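Local structure of 'Carboxyl esterase 2 (Tuber melanosporum Mel28, 5MIF) at residues L52-P58 with G118-F122; D62-S66 with A320-V324; S72-T76 with T133-R137. The protein is a carboxylesterase of the alpha/beta-hydrolase fold, probably hydrolysing carboxylic esters. All blocks are in the same frame, centred on the assembly; numbering follows the deposited sequence.

Contact 1: residues L52-P58 with G118-F122; sequences LFAFPLP and GGWVF
Gly-118 O accepts two backbone hydrogen bonds, from Phe-122 N at 2.8 Å and from Val-121 N at 3.2 Å, both arriving from the same face of its carbonyl plane; from across the contact the edge of the Phe-53 ring comes up to this oxygen, with CE1 3.9 Å from Gly-118 O. The tight turn so closed directs the side chains of Val-121 and Phe-122 at 52-58. Phe-122 drives its CD2-CE2 edge into one face of Phe-53, a T-shaped pair with centroids 5.1 Å apart and planes at 77°. Phe-53 reaches this position because its CG stands beside the backbone N, anti to the carbonyl carbon (chi1 -66°). Farther round the rim of Phe-122, near its plane, come Leu-52 O, 3.4 Å from CZ, and Pro-58 CD, 4.0 Å from CE1. Leu-57 fits in with both methyls: CD1 lies 3.7 Å from Val-121 CG1, while CD2 touches Phe-122 CZ. Arg-61 bonds to Pro-58 O and to Val-121 O, tying the two segments through a third party, and helix 241-251 packs on Phe-53 and Leu-57. A CB on Gly-119 would run into Phe-53 CE1, and the backbone angles of Gly-118 likewise call for glycine. The sequence and this turn fit the HGGGW loop of hormone-sensitive-lipase-like esterases, which in relatives forms the oxyanion hole.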
ATOM      1  N   LEU A  52      21.579 -20.353  -1.687  1.00 66.58           N
ATOM      2  CA  LEU A  52      22.604 -19.951  -2.636  1.00 63.31           C
ATOM      3  C   LEU A  52      23.638 -19.038  -2.007  1.00 62.23           C
ATOM      4  O   LEU A  52      24.663 -18.740  -2.623  1.00 60.55           O
ATOM      5  CB  LEU A  52      21.980 -19.287  -3.852  1.00 66.37           C
ATOM      6  CG  LEU A  52      21.464 -20.353  -4.815  1.00 72.36           C
ATOM      7  CD1 LEU A  52      20.848 -19.712  -6.049  1.00 70.94           C
ATOM      8  CD2 LEU A  52      22.602 -21.314  -5.184  1.00 67.54           C
ATOM      9  N   PHE A  53      23.361 -18.584  -0.790  1.00 56.81           N
ATOM     10  CA  PHE A  53      24.300 -17.740  -0.070  1.00 56.96           C
ATOM     11  C   PHE A  53      25.289 -18.615   0.704  1.00 58.29           C
ATOM     12  O   PHE A  53      25.241 -18.726   1.930  1.00 53.68           O
ATOM     13  CB  PHE A  53      23.557 -16.761   0.842  1.00 56.05           C
ATOM     14  CG  PHE A  53      22.748 -15.746   0.081  1.00 61.12           C
ATOM     15  CD1 PHE A  53      23.297 -14.519  -0.259  1.00 58.20           C
ATOM     16  CD2 PHE A  53      21.459 -16.039  -0.343  1.00 61.96           C
ATOM     17  CE1 PHE A  53      22.566 -13.590  -0.981  1.00 57.71           C
ATOM     18  CE2 PHE A  53      20.721 -15.112  -1.060  1.00 64.05           C
ATOM     19  CZ  PHE A  53      21.277 -13.885  -1.381  1.00 52.66           C
ATOM     20  N   ALA A  54      26.180 -19.249  -0.049  1.00 59.76           N
ATOM     21  CA  ALA A  54      27.193 -20.129   0.517  1.00 64.08           C
ATOM     22  C   ALA A  54      28.317 -20.341  -0.486  1.00 61.77           C
ATOM     23  O   ALA A  54      28.152 -20.115  -1.687  1.00 61.42           O
ATOM     24  CB  ALA A  54      26.581 -21.466   0.935  1.00 63.80           C
ATOM     25  N   PHE A  55      29.462 -20.786   0.012  1.00 64.22           N
ATOM     26  CA  PHE A  55      30.602 -21.082  -0.846  1.00 65.96           C
ATOM     27  C   PHE A  55      30.541 -22.522  -1.382  1.00 65.86           C
ATOM     28  O   PHE A  55      30.047 -23.424  -0.698  1.00 64.36           O
ATOM     29  CB  PHE A  55      31.910 -20.866  -0.081  1.00 64.34           C
ATOM     30  CG  PHE A  55      32.143 -19.444   0.339  1.00 60.06           C
ATOM     31  CD1 PHE A  55      32.457 -18.471  -0.598  1.00 59.14           C
ATOM     32  CD2 PHE A  55      32.079 -19.089   1.677  1.00 57.43           C
ATOM     33  CE1 PHE A  55      32.679 -17.156  -0.208  1.00 60.40           C
ATOM     34  CE2 PHE A  55      32.303 -17.781   2.076  1.00 59.22           C
ATOM     35  CZ  PHE A  55      32.603 -16.813   1.129  1.00 58.16           C
ATOM     36  N   PRO A  56      31.032 -22.739  -2.616  1.00 62.08           N
ATOM     37  CA  PRO A  56      31.569 -21.705  -3.511  1.00 64.67           C
ATOM     38  C   PRO A  56      30.460 -20.925  -4.226  1.00 63.06           C
ATOM     39  O   PRO A  56      29.416 -21.503  -4.548  1.00 59.69           O
ATOM     40  CB  PRO A  56      32.400 -22.511  -4.519  1.00 56.88           C
ATOM     41  CG  PRO A  56      31.725 -23.834  -4.566  1.00 57.00           C
ATOM     42  CD  PRO A  56      31.183 -24.090  -3.184  1.00 59.10           C
ATOM     43  N   LEU A  57      30.681 -19.635  -4.461  1.00 62.85           N
ATOM     44  CA  LEU A  57      29.721 -18.821  -5.200  1.00 59.38           C
ATOM     45  C   LEU A  57      29.826 -19.135  -6.690  1.00 58.29           C
ATOM     46  O   LEU A  57      30.923 -19.348  -7.204  1.00 57.49           O
ATOM     47  CB  LEU A  57      29.983 -17.337  -4.932  1.00 56.23           C
ATOM     48  CG  LEU A  57      29.761 -16.926  -3.477  1.00 54.87           C
ATOM     49  CD1 LEU A  57      30.271 -15.518  -3.232  1.00 51.82           C
ATOM     50  CD2 LEU A  57      28.286 -17.021  -3.151  1.00 59.05           C
ATOM     51  N   PRO A  58      28.688 -19.134  -7.400  1.00 57.76           N
ATOM     52  CA  PRO A  58      28.662 -19.270  -8.861  1.00 56.02           C
ATOM     53  C   PRO A  58      29.420 -18.130  -9.533  1.00 60.75           C
ATOM     54  O   PRO A  58      29.556 -17.063  -8.934  1.00 62.51           O
ATOM     55  CB  PRO A  58      27.169 -19.190  -9.200  1.00 58.95           C
ATOM     56  CG  PRO A  58      26.460 -19.500  -7.917  1.00 61.16           C
ATOM     57  CD  PRO A  58      27.339 -18.968  -6.834  1.00 58.78           C
ATOM     58  N   GLY A 118      19.818  -8.457  -3.909  1.00 39.19           N
ATOM     59  CA  GLY A 118      20.544  -9.696  -4.116  1.00 40.57           C
ATOM     60  C   GLY A 118      21.674  -9.859  -3.105  1.00 46.16           C
ATOM     61  O   GLY A 118      22.664 -10.544  -3.371  1.00 45.61           O
ATOM     62  N   GLY A 119      21.550  -9.199  -1.953  1.00 44.56           N
ATOM     63  CA  GLY A 119      22.504  -9.381  -0.868  1.00 44.71           C
ATOM     64  C   GLY A 119      23.924  -8.913  -1.162  1.00 42.22           C
ATOM     65  O   GLY A 119      24.868  -9.415  -0.551  1.00 42.67           O
ATOM     66  N   TRP A 120      24.063  -7.984  -2.115  1.00 41.12           N
ATOM     67  CA  TRP A 120      25.345  -7.455  -2.603  1.00 38.53           C
ATOM     68  C   TRP A 120      26.172  -8.498  -3.364  1.00 41.29           C
ATOM     69  O   TRP A 120      27.194  -8.141  -3.936  1.00 42.40           O
ATOM     70  CB  TRP A 120      26.192  -6.868  -1.452  1.00 39.49           C
ATOM     71  CG  TRP A 120      25.503  -5.782  -0.691  1.00 39.19           C
ATOM     72  CD1 TRP A 120      25.297  -4.485  -1.100  1.00 38.81           C
ATOM     73  CD2 TRP A 120      24.902  -5.896   0.603  1.00 39.40           C
ATOM     74  NE1 TRP A 120      24.605  -3.789  -0.127  1.00 39.28           N
ATOM     75  CE2 TRP A 120      24.354  -4.629   0.927  1.00 38.45           C
ATOM     76  CE3 TRP A 120      24.776  -6.942   1.524  1.00 40.41           C
ATOM     77  CZ2 TRP A 120      23.694  -4.385   2.135  1.00 38.22           C
ATOM     78  CZ3 TRP A 120      24.122  -6.695   2.731  1.00 43.74           C
ATOM     79  CH2 TRP A 120      23.591  -5.427   3.024  1.00 45.34           C
ATOM     80  N   VAL A 121      25.720  -9.760  -3.370  1.00 42.00           N
ATOM     81  CA  VAL A 121      26.401 -10.881  -4.034  1.00 40.44           C
ATOM     82  C   VAL A 121      25.792 -11.258  -5.382  1.00 43.80           C
ATOM     83  O   VAL A 121      26.508 -11.674  -6.294  1.00 44.90           O
ATOM     84  CB  VAL A 121      26.371 -12.169  -3.170  1.00 44.07           C
ATOM     85  CG1 VAL A 121      27.454 -13.148  -3.622  1.00 47.09           C
ATOM     86  CG2 VAL A 121      26.536 -11.844  -1.714  1.00 42.85           C
ATOM     87  N   PHE A 122      24.466 -11.143  -5.491  1.00 41.87           N
ATOM     88  CA  PHE A 122      23.742 -11.537  -6.705  1.00 42.64           C
ATOM     89  C   PHE A 122      22.950 -10.392  -7.332  1.00 43.35           C
ATOM     90  O   PHE A 122      22.770  -9.324  -6.728  1.00 40.00           O
ATOM     91  CB  PHE A 122      22.780 -12.698  -6.411  1.00 42.93           C
ATOM     92  CG  PHE A 122      23.453 -13.915  -5.850  1.00 45.26           C
ATOM     93  CD1 PHE A 122      24.344 -14.640  -6.618  1.00 51.44           C
ATOM     94  CD2 PHE A 122      23.204 -14.326  -4.548  1.00 52.06           C
ATOM     95  CE1 PHE A 122      24.977 -15.762  -6.103  1.00 53.29           C
ATOM     96  CE2 PHE A 122      23.830 -15.448  -4.026  1.00 54.43           C
ATOM     97  CZ  PHE A 122      24.720 -16.163  -4.809  1.00 50.55           C
TER

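Contact 2: residues D62-S66 with A320-V324; sequences DGYQS and ASIDV
The carboxamide of Gln-65 meets 320-324 along the edge that carries its two polar atoms, while the carboxylate of Asp-323 lies over one of its faces, with Asp-323 CG 3.9 Å from Gln-65 CD. The pairing bridges two loops of the alpha/beta-hydrolase fold: the one that leads from helix 37-47 to strand 75-82, and the one that runs into the short helix 323-326. At one corner of the amide, NE2 donates to Ser-321 O over 2.7 Å, nearly straight at 176° and with the acceptor in the amide plane. At the other corner, OE1 receives Asp-323 N at 2.9 Å and 169°, the donor being tilted out of the carbonyl plane. Two backbone groups flanking Ile-322 are thus read by a single side chain, which fixes the rotation of the amide and tells its oxygen from its nitrogen. NE2 has a further acceptor in Ser-127 O, so both the 320-324 turn and the loop before helix 129-139 hold the same nitrogen. The side chain gets this far by running straight beyond CG (chi2 177°). OE1 also comes within 3.4 Å of Ile-322 CA. The N-H of Asp-323 probably compensates in part for having that residue's carboxylate close to Gln-65 OE1. Nearer the backbone, Gln-65 CB rests 3.6 Å from Asp-323 OD2.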
ATOM      1  N   ASP A  62      24.095 -13.258 -12.269  1.00 48.57           N
ATOM      2  CA  ASP A  62      22.878 -12.676 -12.797  1.00 48.92           C
ATOM      3  C   ASP A  62      22.303 -13.511 -13.938  1.00 54.04           C
ATOM      4  O   ASP A  62      23.018 -13.869 -14.875  1.00 53.30           O
ATOM      5  CB  ASP A  62      23.157 -11.259 -13.297  1.00 44.41           C
ATOM      6  CG  ASP A  62      21.912 -10.570 -13.783  1.00 44.45           C
ATOM      7  OD1 ASP A  62      20.866 -10.765 -13.138  1.00 46.88           O
ATOM      8  OD2 ASP A  62      21.976  -9.840 -14.796  1.00 44.43           O
ATOM      9  N   GLY A  63      21.009 -13.814 -13.863  1.00 54.35           N
ATOM     10  CA  GLY A  63      20.344 -14.527 -14.940  1.00 51.41           C
ATOM     11  C   GLY A  63      18.839 -14.340 -14.964  1.00 55.99           C
ATOM     12  O   GLY A  63      18.227 -13.930 -13.967  1.00 52.95           O
ATOM     13  N   TYR A  64      18.238 -14.665 -16.104  1.00 55.30           N
ATOM     14  CA  TYR A  64      16.799 -14.519 -16.276  1.00 57.11           C
ATOM     15  C   TYR A  64      16.068 -15.504 -15.394  1.00 58.33           C
ATOM     16  O   TYR A  64      16.550 -16.608 -15.146  1.00 60.33           O
ATOM     17  CB  TYR A  64      16.393 -14.725 -17.734  1.00 52.57           C
ATOM     18  CG  TYR A  64      17.002 -13.720 -18.681  1.00 56.38           C
ATOM     19  CD1 TYR A  64      16.631 -12.383 -18.644  1.00 53.79           C
ATOM     20  CD2 TYR A  64      17.938 -14.109 -19.625  1.00 56.08           C
ATOM     21  CE1 TYR A  64      17.185 -11.463 -19.517  1.00 55.15           C
ATOM     22  CE2 TYR A  64      18.496 -13.198 -20.499  1.00 55.60           C
ATOM     23  CZ  TYR A  64      18.116 -11.876 -20.445  1.00 55.72           C
ATOM     24  OH  TYR A  64      18.680 -10.971 -21.322  1.00 59.40           O
ATOM     25  N   GLN A  65      14.930 -15.071 -14.868  1.00 57.94           N
ATOM     26  CA  GLN A  65      14.073 -15.949 -14.094  1.00 63.96           C
ATOM     27  C   GLN A  65      13.225 -16.847 -15.002  1.00 66.00           C
ATOM     28  O   GLN A  65      12.763 -17.905 -14.568  1.00 67.85           O
ATOM     29  CB  GLN A  65      13.188 -15.132 -13.156  1.00 62.38           C
ATOM     30  CG  GLN A  65      13.954 -14.485 -12.017  1.00 57.01           C
ATOM     31  CD  GLN A  65      13.073 -13.626 -11.135  1.00 51.52           C
ATOM     32  OE1 GLN A  65      12.068 -14.095 -10.606  1.00 53.16           O
ATOM     33  NE2 GLN A  65      13.471 -12.372 -10.936  1.00 48.42           N
ATOM     34  N   SER A  66      13.022 -16.425 -16.251  1.00 65.48           N
ATOM     35  CA  SER A  66      12.339 -17.261 -17.244  1.00 73.86           C
ATOM     36  C   SER A  66      12.793 -16.915 -18.662  1.00 71.65           C
ATOM     37  O   SER A  66      12.200 -16.068 -19.334  1.00 79.93           O
ATOM     38  CB  SER A  66      10.812 -17.130 -17.126  1.00 71.91           C
ATOM     39  OG  SER A  66      10.347 -15.879 -17.606  1.00 74.88           O
ATOM     40  N   ALA A 320       9.035  -8.155  -4.648  1.00 40.17           N
ATOM     41  CA  ALA A 320       9.036  -7.164  -5.714  1.00 40.20           C
ATOM     42  C   ALA A 320       9.865  -7.572  -6.937  1.00 44.42           C
ATOM     43  O   ALA A 320       9.664  -7.021  -8.015  1.00 42.68           O
ATOM     44  CB  ALA A 320       9.525  -5.817  -5.176  1.00 40.54           C
ATOM     45  N   SER A 321      10.812  -8.499  -6.775  1.00 43.41           N
ATOM     46  CA  SER A 321      11.687  -8.860  -7.897  1.00 47.05           C
ATOM     47  C   SER A 321      11.561 -10.326  -8.324  1.00 49.22           C
ATOM     48  O   SER A 321      12.003 -10.702  -9.407  1.00 49.43           O
ATOM     49  CB  SER A 321      13.151  -8.552  -7.569  1.00 36.07           C
ATOM     50  OG  SER A 321      13.603  -9.263  -6.436  1.00 43.45           O
ATOM     51  N   ILE A 322      10.971 -11.154  -7.471  1.00 49.43           N
ATOM     52  CA  ILE A 322      10.761 -12.557  -7.816  1.00 50.47           C
ATOM     53  C   ILE A 322       9.432 -12.693  -8.561  1.00 54.71           C
ATOM     54  O   ILE A 322       8.364 -12.448  -7.991  1.00 49.76           O
ATOM     55  CB  ILE A 322      10.768 -13.434  -6.561  1.00 50.58           C
ATOM     56  CG1 ILE A 322      12.103 -13.275  -5.826  1.00 47.18           C
ATOM     57  CG2 ILE A 322      10.456 -14.887  -6.918  1.00 49.77           C
ATOM     58  CD1 ILE A 322      12.108 -13.879  -4.429  1.00 44.30           C
ATOM     59  N   ASP A 323       9.510 -13.063  -9.834  1.00 51.96           N
ATOM     60  CA  ASP A 323       8.353 -13.080 -10.740  1.00 57.51           C
ATOM     61  C   ASP A 323       7.106 -13.755 -10.164  1.00 54.51           C
ATOM     62  O   ASP A 323       6.005 -13.199 -10.211  1.00 56.44           O
ATOM     63  CB  ASP A 323       8.746 -13.753 -12.056  1.00 59.50           C
ATOM     64  CG  ASP A 323       9.693 -12.900 -12.885  1.00 64.40           C
ATOM     65  OD1 ASP A 323       9.966 -11.738 -12.492  1.00 60.47           O
ATOM     66  OD2 ASP A 323      10.166 -13.394 -13.933  1.00 68.98           O
ATOM     67  N   VAL A 324       7.284 -14.959  -9.635  1.00 51.17           N
ATOM     68  CA  VAL A 324       6.183 -15.728  -9.067  1.00 50.66           C
ATOM     69  C   VAL A 324       5.511 -14.979  -7.900  1.00 52.93           C
ATOM     70  O   VAL A 324       4.281 -14.899  -7.829  1.00 53.89           O
ATOM     71  CB  VAL A 324       6.681 -17.114  -8.587  1.00 55.50           C
ATOM     72  CG1 VAL A 324       5.714 -17.737  -7.605  1.00 55.94           C
ATOM     73  CG2 VAL A 324       6.917 -18.043  -9.783  1.00 62.09           C
TER

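Contact 3: residues S72-T76 with T133-R137; sequences STEFT and TNLIR
Phe-75 and Ile-136 cross at about a right angle, the terminal methyl of the isoleucine meeting the root of the ring: Ile-136 CD1 lies 3.6 Å from Phe-75 CG and nearly as close to CD2. Farther out on the same ring, Thr-133 OG1 sits at the edge and in its plane, 3.5 Å from Phe-75 CE2; that hydroxyl makes its hydrogen bond within the helix, to Arg-129 O, so its approach to the ring is a packing contact. The ring comes over the helix because CG of Phe-75 stands between the backbone N and the carbonyl carbon (chi1 48°). The ring thus joins the edge strand 75-82 to helix 129-139, the helix that connects the parallel neighbouring strands 109-115 and 142-147 of the alpha/beta-hydrolase sheet in a beta-alpha-beta crossover. Phe-75 also meets the ring of Tyr-95 in strand 90-97, and Ile-136 touches Tyr-95 as well. A serine replacing Phe-75 would probably strip the CD1 methyl of Ile-136 of its contact with the ring and open a gap between it, Thr-133 and Tyr-95. Thr-73 lies across Arg-137, also at about a right angle, with OG1 3.2 Å from Arg-137 CG and its CB 3.8 Å from Thr-133 CG2. Its polar link to the arginine goes through a water, 2.7 Å from Thr-73 OG1, which accepts from Arg-137 NE at 2.9 Å. The bend in the arginine chain at chi3 (-40°) turns the guanidinium so that this water sits at its edge, in plane.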
ATOM      1  N   SER A  72       5.493  -7.287 -22.813  1.00 79.62           N
ATOM      2  CA  SER A  72       4.503  -6.494 -23.545  1.00 78.58           C
ATOM      3  C   SER A  72       4.857  -5.006 -23.534  1.00 76.84           C
ATOM      4  O   SER A  72       4.589  -4.289 -24.502  1.00 74.22           O
ATOM      5  CB  SER A  72       3.103  -6.719 -22.972  1.00 82.35           C
ATOM      6  OG  SER A  72       2.823  -8.108 -22.867  1.00 86.26           O
ATOM      7  N   THR A  73       5.438  -4.541 -22.430  1.00 71.23           N
ATOM      8  CA  THR A  73       6.009  -3.197 -22.387  1.00 62.99           C
ATOM      9  C   THR A  73       7.409  -3.227 -22.980  1.00 59.23           C
ATOM     10  O   THR A  73       8.265  -3.994 -22.540  1.00 64.41           O
ATOM     11  CB  THR A  73       6.070  -2.635 -20.953  1.00 56.03           C
ATOM     12  OG1 THR A  73       4.752  -2.619 -20.390  1.00 61.45           O
ATOM     13  CG2 THR A  73       6.624  -1.216 -20.956  1.00 50.59           C
ATOM     14  N   GLU A  74       7.628  -2.416 -24.003  1.00 56.02           N
ATOM     15  CA  GLU A  74       8.938  -2.307 -24.619  1.00 50.88           C
ATOM     16  C   GLU A  74       9.688  -1.081 -24.154  1.00 48.57           C
ATOM     17  O   GLU A  74       9.087  -0.073 -23.795  1.00 49.61           O
ATOM     18  CB  GLU A  74       8.820  -2.280 -26.148  1.00 54.66           C
ATOM     19  CG  GLU A  74       8.229  -3.535 -26.773  1.00 60.22           C
ATOM     20  CD  GLU A  74       7.979  -3.381 -28.267  1.00 63.95           C
ATOM     21  OE1 GLU A  74       8.315  -2.313 -28.819  1.00 64.09           O
ATOM     22  OE2 GLU A  74       7.514  -4.349 -28.902  1.00 70.63           O
ATOM     23  N   PHE A  75      11.015  -1.180 -24.171  1.00 47.28           N
ATOM     24  CA  PHE A  75      11.879  -0.058 -23.831  1.00 43.80           C
ATOM     25  C   PHE A  75      13.202  -0.164 -24.578  1.00 39.23           C
ATOM     26  O   PHE A  75      13.619  -1.251 -24.962  1.00 38.58           O
ATOM     27  CB  PHE A  75      12.101   0.013 -22.308  1.00 39.53           C
ATOM     28  CG  PHE A  75      12.472  -1.306 -21.676  1.00 42.96           C
ATOM     29  CD1 PHE A  75      13.790  -1.750 -21.668  1.00 43.85           C
ATOM     30  CD2 PHE A  75      11.506  -2.085 -21.058  1.00 41.57           C
ATOM     31  CE1 PHE A  75      14.131  -2.967 -21.066  1.00 45.50           C
ATOM     32  CE2 PHE A  75      11.838  -3.296 -20.453  1.00 47.08           C
ATOM     33  CZ  PHE A  75      13.151  -3.739 -20.455  1.00 42.84           C
ATOM     34  N   THR A  76      13.864   0.969 -24.782  1.00 42.10           N
ATOM     35  CA  THR A  76      15.196   0.954 -25.365  1.00 41.39           C
ATOM     36  C   THR A  76      16.245   0.769 -24.269  1.00 44.09           C
ATOM     37  O   THR A  76      16.001   1.094 -23.103  1.00 43.63           O
ATOM     38  CB  THR A  76      15.502   2.239 -26.137  1.00 36.67           C
ATOM     39  OG1 THR A  76      15.372   3.362 -25.262  1.00 41.55           O
ATOM     40  CG2 THR A  76      14.564   2.393 -27.341  1.00 41.40           C
ATOM     41  N   THR A 133      10.698  -3.725 -15.999  1.00 38.13           N
ATOM     42  CA  THR A 133       9.587  -3.614 -16.944  1.00 43.06           C
ATOM     43  C   THR A 133       8.332  -3.032 -16.286  1.00 38.27           C
ATOM     44  O   THR A 133       7.709  -2.117 -16.819  1.00 40.41           O
ATOM     45  CB  THR A 133       9.227  -4.985 -17.539  1.00 43.19           C
ATOM     46  OG1 THR A 133      10.389  -5.566 -18.142  1.00 40.29           O
ATOM     47  CG2 THR A 133       8.107  -4.842 -18.563  1.00 46.39           C
ATOM     48  N   ASN A 134       7.987  -3.572 -15.121  1.00 36.24           N
ATOM     49  CA  ASN A 134       6.875  -3.078 -14.324  1.00 40.78           C
ATOM     50  C   ASN A 134       7.037  -1.585 -14.000  1.00 42.15           C
ATOM     51  O   ASN A 134       6.098  -0.812 -14.155  1.00 43.05           O
ATOM     52  CB  ASN A 134       6.741  -3.901 -13.033  1.00 42.56           C
ATOM     53  CG  ASN A 134       6.031  -5.220 -13.255  1.00 52.82           C
ATOM     54  OD1 ASN A 134       5.226  -5.343 -14.181  1.00 61.29           O
ATOM     55  ND2 ASN A 134       6.330  -6.222 -12.422  1.00 48.05           N
ATOM     56  N   LEU A 135       8.222  -1.196 -13.538  1.00 40.13           N
ATOM     57  CA  LEU A 135       8.526   0.195 -13.220  1.00 38.26           C
ATOM     58  C   LEU A 135       8.348   1.072 -14.444  1.00 41.89           C
ATOM     59  O   LEU A 135       7.770   2.158 -14.374  1.00 41.61           O
ATOM     60  CB  LEU A 135       9.956   0.326 -12.698  1.00 37.78           C
ATOM     61  CG  LEU A 135      10.175  -0.086 -11.244  1.00 38.69           C
ATOM     62  CD1 LEU A 135      11.626   0.175 -10.871  1.00 38.20           C
ATOM     63  CD2 LEU A 135       9.217   0.672 -10.314  1.00 36.99           C
ATOM     64  N   ILE A 136       8.877   0.617 -15.571  1.00 40.89           N
ATOM     65  CA  ILE A 136       8.758   1.398 -16.788  1.00 38.72           C
ATOM     66  C   ILE A 136       7.301   1.476 -17.241  1.00 42.04           C
ATOM     67  O   ILE A 136       6.837   2.547 -17.633  1.00 41.62           O
ATOM     68  CB  ILE A 136       9.628   0.835 -17.906  1.00 42.60           C
ATOM     69  CG1 ILE A 136      11.099   1.119 -17.584  1.00 39.64           C
ATOM     70  CG2 ILE A 136       9.256   1.466 -19.256  1.00 42.21           C
ATOM     71  CD1 ILE A 136      12.043   0.585 -18.600  1.00 41.07           C
ATOM     72  N   ARG A 137       6.573   0.362 -17.169  1.00 42.19           N
ATOM     73  CA  ARG A 137       5.177   0.382 -17.596  1.00 42.81           C
ATOM     74  C   ARG A 137       4.369   1.354 -16.746  1.00 42.25           C
ATOM     75  O   ARG A 137       3.645   2.181 -17.288  1.00 40.47           O
ATOM     76  CB  ARG A 137       4.528  -1.002 -17.527  1.00 46.69           C
ATOM     77  CG  ARG A 137       3.111  -1.018 -18.145  1.00 46.59           C
ATOM     78  CD  ARG A 137       2.252  -2.119 -17.574  1.00 49.33           C
ATOM     79  NE  ARG A 137       3.025  -3.342 -17.397  1.00 59.23           N
ATOM     80  CZ  ARG A 137       3.274  -3.904 -16.216  1.00 60.09           C
ATOM     81  NH1 ARG A 137       2.808  -3.347 -15.096  1.00 61.02           N
ATOM     82  NH2 ARG A 137       3.993  -5.018 -16.152  1.00 57.33           N
TER
HETATM   83  O   HOH W   1       4.227  -5.050 -19.386  1.00 55.56           O

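In the fold
The first segments of contacts 1 and 2, 52-58 and 62-66, follow each other along the loop between helix 37-47 and strand 75-82, the contact centres 16 Å apart, and contact 3 takes up the chain where that loop enters the sheet. Contact 3 is nested inside the chain closed by contact 2; the two centres are 15 Å apart and the nearest atoms about 6 Å. Contacts 1 and 3 lie farthest apart, with 28 Å between centres. The probable triad of Ser-190, His-317 and Asp-287 lies near Gly-119 of contact 1 and Ile-322 of contact 2, and Ser-321 lies near the probable nucleophile elbow, without touching them. Contact 3 packs helix 129-139 on the edge of the sheet.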